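Local coordinates for gene 12 protein (Mycobacterium phage D29, PDB 3HC7), which hydrolyses the ester link between mycolic acids and arabinogalactan in the mycobacterial outer envelope, helping the phage to lyse its host, at residues D164-A169 against H240-Y245. Numbering follows the deposited sequence.
Sequences DGDMYA and HLYNRY
D166, the probable acid of the catalytic triad, packs against H240, its histidine, their CA atoms 5.1 Å apart, and the carboxylate of D166 reaches over to the hydroxyl of Y242. Followed outward, the D166 side chain leaves the backbone toward the 240-245 segment, and its CB already lies 3.8 Å from Y242 OH. Because CG stands anti to the backbone N (chi1 -167°), the carboxylate extends across the gap, where CG comes within 4.1 Å of H240 CA. OD2 then accepts a hydrogen bond of 3.0 Å from Y242 OH on its anti lone pair, the one directed away from OD1. This oxygen lies at the edge of the tyrosine ring, in its plane, 3.7 Å from Y242 CE2, and the carboxylate is turned 46° against the ring. Y242 OH in turn accepts from the backbone N of H163, whose ring stacks on the tyrosine, so the hydroxyl links H163 to D166, which would restrain the carboxylate.

OD1 approaches H240 at CB, not at the imidazole. The histidine ring leads away from the aspartate, leaving D166 OD1 and H240 ND1 6.6 Å apart, so the direct Asp-His bond of a canonical Ser-His-Asp triad is absent in this conformation. The ring instead has L241 CG 4.0 Å above one face and meets the rings of F229 and W238.

The arrangement belongs to the α/β-hydrolase fold. D166, the likely acid, comes from the loop after strand 157-161, at one edge of the parallel sheet, and the histidine from the loop between helices 212-230 and 245-251; the side chain of S82, the active-site serine between strand 76-81 and helix 83-96, lies about 6 Å from that of D166.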
ATOM      1  N   ASP A 164      12.999  -0.394  -8.629  1.00 74.45           N
ATOM      2  CA  ASP A 164      13.006   0.671  -9.616  1.00 75.86           C
ATOM      3  C   ASP A 164      12.290   0.142 -10.851  1.00 66.34           C
ATOM      4  O   ASP A 164      12.486  -1.002 -11.258  1.00 76.74           O
ATOM      5  CB  ASP A 164      14.424   1.159  -9.926  1.00 85.58           C
ATOM      6  CG  ASP A 164      14.734   2.498  -9.259  1.00 93.40           C
ATOM      7  OD1 ASP A 164      13.941   3.442  -9.452  1.00 95.53           O
ATOM      8  OD2 ASP A 164      15.752   2.612  -8.542  1.00 91.69           O
ATOM      9  N   GLY A 165      11.441   0.968 -11.434  1.00 56.64           N
ATOM     10  CA  GLY A 165      10.565   0.511 -12.497  1.00 64.27           C
ATOM     11  C   GLY A 165       9.144   0.525 -11.972  1.00 62.55           C
ATOM     12  O   GLY A 165       8.191   0.728 -12.725  1.00 58.11           O
ATOM     13  N   ASP A 166       9.012   0.305 -10.665  1.00 55.49           N
ATOM     14  CA  ASP A 166       7.744   0.484  -9.979  1.00 50.73           C
ATOM     15  C   ASP A 166       7.670   1.950  -9.557  1.00 51.15           C
ATOM     16  O   ASP A 166       8.033   2.308  -8.437  1.00 51.01           O
ATOM     17  CB  ASP A 166       7.656  -0.443  -8.763  1.00 52.82           C
ATOM     18  CG  ASP A 166       6.249  -0.537  -8.197  1.00 56.12           C
ATOM     19  OD1 ASP A 166       5.359   0.190  -8.692  1.00 56.12           O
ATOM     20  OD2 ASP A 166       6.036  -1.337  -7.262  1.00 48.68           O
ATOM     21  N   MET A 167       7.210   2.793 -10.476  1.00 55.60           N
ATOM     22  CA  MET A 167       7.340   4.242 -10.340  1.00 56.52           C
ATOM     23  C   MET A 167       6.645   4.835  -9.124  1.00 51.51           C
ATOM     24  O   MET A 167       7.245   5.609  -8.386  1.00 55.98           O
ATOM     25  CB  MET A 167       6.855   4.943 -11.607  1.00 55.07           C
ATOM     26  CG  MET A 167       7.817   4.833 -12.778  1.00 53.18           C
ATOM     27  SD  MET A 167       9.328   5.785 -12.508  1.00137.84           S
ATOM     28  CE  MET A 167       8.658   7.304 -11.848  1.00181.53           C
ATOM     29  N   TYR A 168       5.379   4.483  -8.923  1.00 50.73           N
ATOM     30  CA  TYR A 168       4.626   5.022  -7.796  1.00 48.33           C
ATOM     31  C   TYR A 168       5.230   4.634  -6.449  1.00 40.38           C
ATOM     32  O   TYR A 168       5.030   5.315  -5.445  1.00 41.74           O
ATOM     33  CB  TYR A 168       3.149   4.636  -7.895  1.00 51.71           C
ATOM     34  CG  TYR A 168       2.475   5.308  -9.068  1.00 61.37           C
ATOM     35  CD1 TYR A 168       3.082   6.387  -9.703  1.00 63.99           C
ATOM     36  CD2 TYR A 168       1.237   4.886  -9.532  1.00 65.14           C
ATOM     37  CE1 TYR A 168       2.484   7.019 -10.775  1.00 62.23           C
ATOM     38  CE2 TYR A 168       0.626   5.519 -10.607  1.00 61.81           C
ATOM     39  CZ  TYR A 168       1.255   6.586 -11.221  1.00 60.32           C
ATOM     40  OH  TYR A 168       0.666   7.226 -12.288  1.00 57.78           O
ATOM     41  N   ALA A 169       5.991   3.548  -6.434  1.00 45.17           N
ATOM     42  CA  ALA A 169       6.697   3.142  -5.227  1.00 49.28           C
ATOM     43  C   ALA A 169       8.084   3.779  -5.178  1.00 51.73           C
ATOM     44  O   ALA A 169       8.735   3.792  -4.136  1.00 48.02           O
ATOM     45  CB  ALA A 169       6.803   1.622  -5.155  1.00 55.79           C
ATOM     46  N   HIS A 240       6.481  -4.328 -11.127  1.00 51.15           N
ATOM     47  CA  HIS A 240       5.476  -4.059 -10.103  1.00 50.42           C
ATOM     48  C   HIS A 240       5.114  -5.334  -9.343  1.00 48.77           C
ATOM     49  O   HIS A 240       4.257  -5.314  -8.464  1.00 43.01           O
ATOM     50  CB  HIS A 240       4.218  -3.448 -10.730  1.00 51.36           C
ATOM     51  CG  HIS A 240       3.586  -4.322 -11.768  1.00 58.22           C
ATOM     52  ND1 HIS A 240       2.386  -4.967 -11.568  1.00 60.82           N
ATOM     53  CD2 HIS A 240       4.001  -4.675 -13.007  1.00 60.56           C
ATOM     54  CE1 HIS A 240       2.080  -5.669 -12.645  1.00 58.43           C
ATOM     55  NE2 HIS A 240       3.045  -5.511 -13.532  1.00 62.12           N
ATOM     56  N   LEU A 241       5.763  -6.439  -9.705  1.00 52.95           N
ATOM     57  CA  LEU A 241       5.548  -7.732  -9.061  1.00 52.13           C
ATOM     58  C   LEU A 241       6.748  -8.042  -8.173  1.00 58.81           C
ATOM     59  O   LEU A 241       7.840  -7.516  -8.395  1.00 66.22           O
ATOM     60  CB  LEU A 241       5.371  -8.842 -10.112  1.00 49.03           C
ATOM     61  CG  LEU A 241       4.323  -8.615 -11.205  1.00 49.28           C
ATOM     62  CD1 LEU A 241       4.290  -9.788 -12.178  1.00 57.87           C
ATOM     63  CD2 LEU A 241       2.947  -8.374 -10.605  1.00 48.78           C
ATOM     64  N   TYR A 242       6.553  -8.897  -7.174  1.00 57.90           N
ATOM     65  CA  TYR A 242       7.617  -9.194  -6.215  1.00 48.38           C
ATOM     66  C   TYR A 242       7.723 -10.670  -5.855  1.00 57.48           C
ATOM     67  O   TYR A 242       6.730 -11.392  -5.836  1.00 64.71           O
ATOM     68  CB  TYR A 242       7.436  -8.358  -4.933  1.00 52.58           C
ATOM     69  CG  TYR A 242       7.650  -6.879  -5.160  1.00 54.50           C
ATOM     70  CD1 TYR A 242       8.875  -6.288  -4.887  1.00 54.07           C
ATOM     71  CD2 TYR A 242       6.636  -6.081  -5.678  1.00 51.94           C
ATOM     72  CE1 TYR A 242       9.083  -4.947  -5.107  1.00 45.41           C
ATOM     73  CE2 TYR A 242       6.832  -4.735  -5.904  1.00 49.41           C
ATOM     74  CZ  TYR A 242       8.058  -4.176  -5.618  1.00 47.11           C
ATOM     75  OH  TYR A 242       8.262  -2.836  -5.839  1.00 47.85           O
ATOM     76  N   ASN A 243       8.948 -11.104  -5.575  1.00 65.55           N
ATOM     77  CA  ASN A 243       9.198 -12.387  -4.937  1.00 61.24           C
ATOM     78  C   ASN A 243       8.913 -12.265  -3.437  1.00 70.01           C
ATOM     79  O   ASN A 243       9.481 -11.406  -2.763  1.00 77.55           O
ATOM     80  CB  ASN A 243      10.650 -12.798  -5.167  1.00 60.43           C
ATOM     81  CG  ASN A 243      11.064 -13.992  -4.325  1.00 78.23           C
ATOM     82  OD1 ASN A 243      10.252 -14.863  -4.020  1.00 83.51           O
ATOM     83  ND2 ASN A 243      12.337 -14.036  -3.948  1.00 78.96           N
ATOM     84  N   ARG A 244       8.041 -13.128  -2.919  1.00 68.83           N
ATOM     85  CA  ARG A 244       7.553 -13.017  -1.542  1.00 67.12           C
ATOM     86  C   ARG A 244       8.416 -13.700  -0.484  1.00 68.57           C
ATOM     87  O   ARG A 244       8.173 -13.536   0.713  1.00 67.34           O
ATOM     88  CB  ARG A 244       6.139 -13.596  -1.441  1.00 68.15           C
ATOM     89  CG  ARG A 244       6.094 -15.123  -1.346  1.00 72.58           C
ATOM     90  CD  ARG A 244       4.659 -15.626  -1.283  1.00 74.16           C
ATOM     91  NE  ARG A 244       4.588 -17.078  -1.189  1.00 82.11           N
ATOM     92  CZ  ARG A 244       4.516 -17.895  -2.236  1.00 88.29           C
ATOM     93  NH1 ARG A 244       4.502 -17.405  -3.473  1.00 82.15           N
ATOM     94  NH2 ARG A 244       4.452 -19.209  -2.047  1.00 82.98           N
ATOM     95  N   TYR A 245       9.407 -14.473  -0.906  1.00 76.60           N
ATOM     96  CA  TYR A 245      10.121 -15.331   0.041  1.00 84.96           C
ATOM     97  C   TYR A 245      10.942 -14.608   1.120  1.00 83.98           C
ATOM     98  O   TYR A 245      10.859 -14.968   2.294  1.00 84.67           O
ATOM     99  CB  TYR A 245      10.910 -16.425  -0.684  1.00 96.13           C
ATOM    100  CG  TYR A 245       9.987 -17.474  -1.264  1.00 96.96           C
ATOM    101  CD1 TYR A 245       9.273 -18.323  -0.430  1.00106.26           C
ATOM    102  CD2 TYR A 245       9.800 -17.590  -2.631  1.00 96.85           C
ATOM    103  CE1 TYR A 245       8.413 -19.273  -0.942  1.00112.26           C
ATOM    104  CE2 TYR A 245       8.940 -18.540  -3.156  1.00108.01           C
ATOM    105  CZ  TYR A 245       8.249 -19.379  -2.305  1.00113.02           C
ATOM    106  OH  TYR A 245       7.392 -20.328  -2.815  1.00116.26           O
TER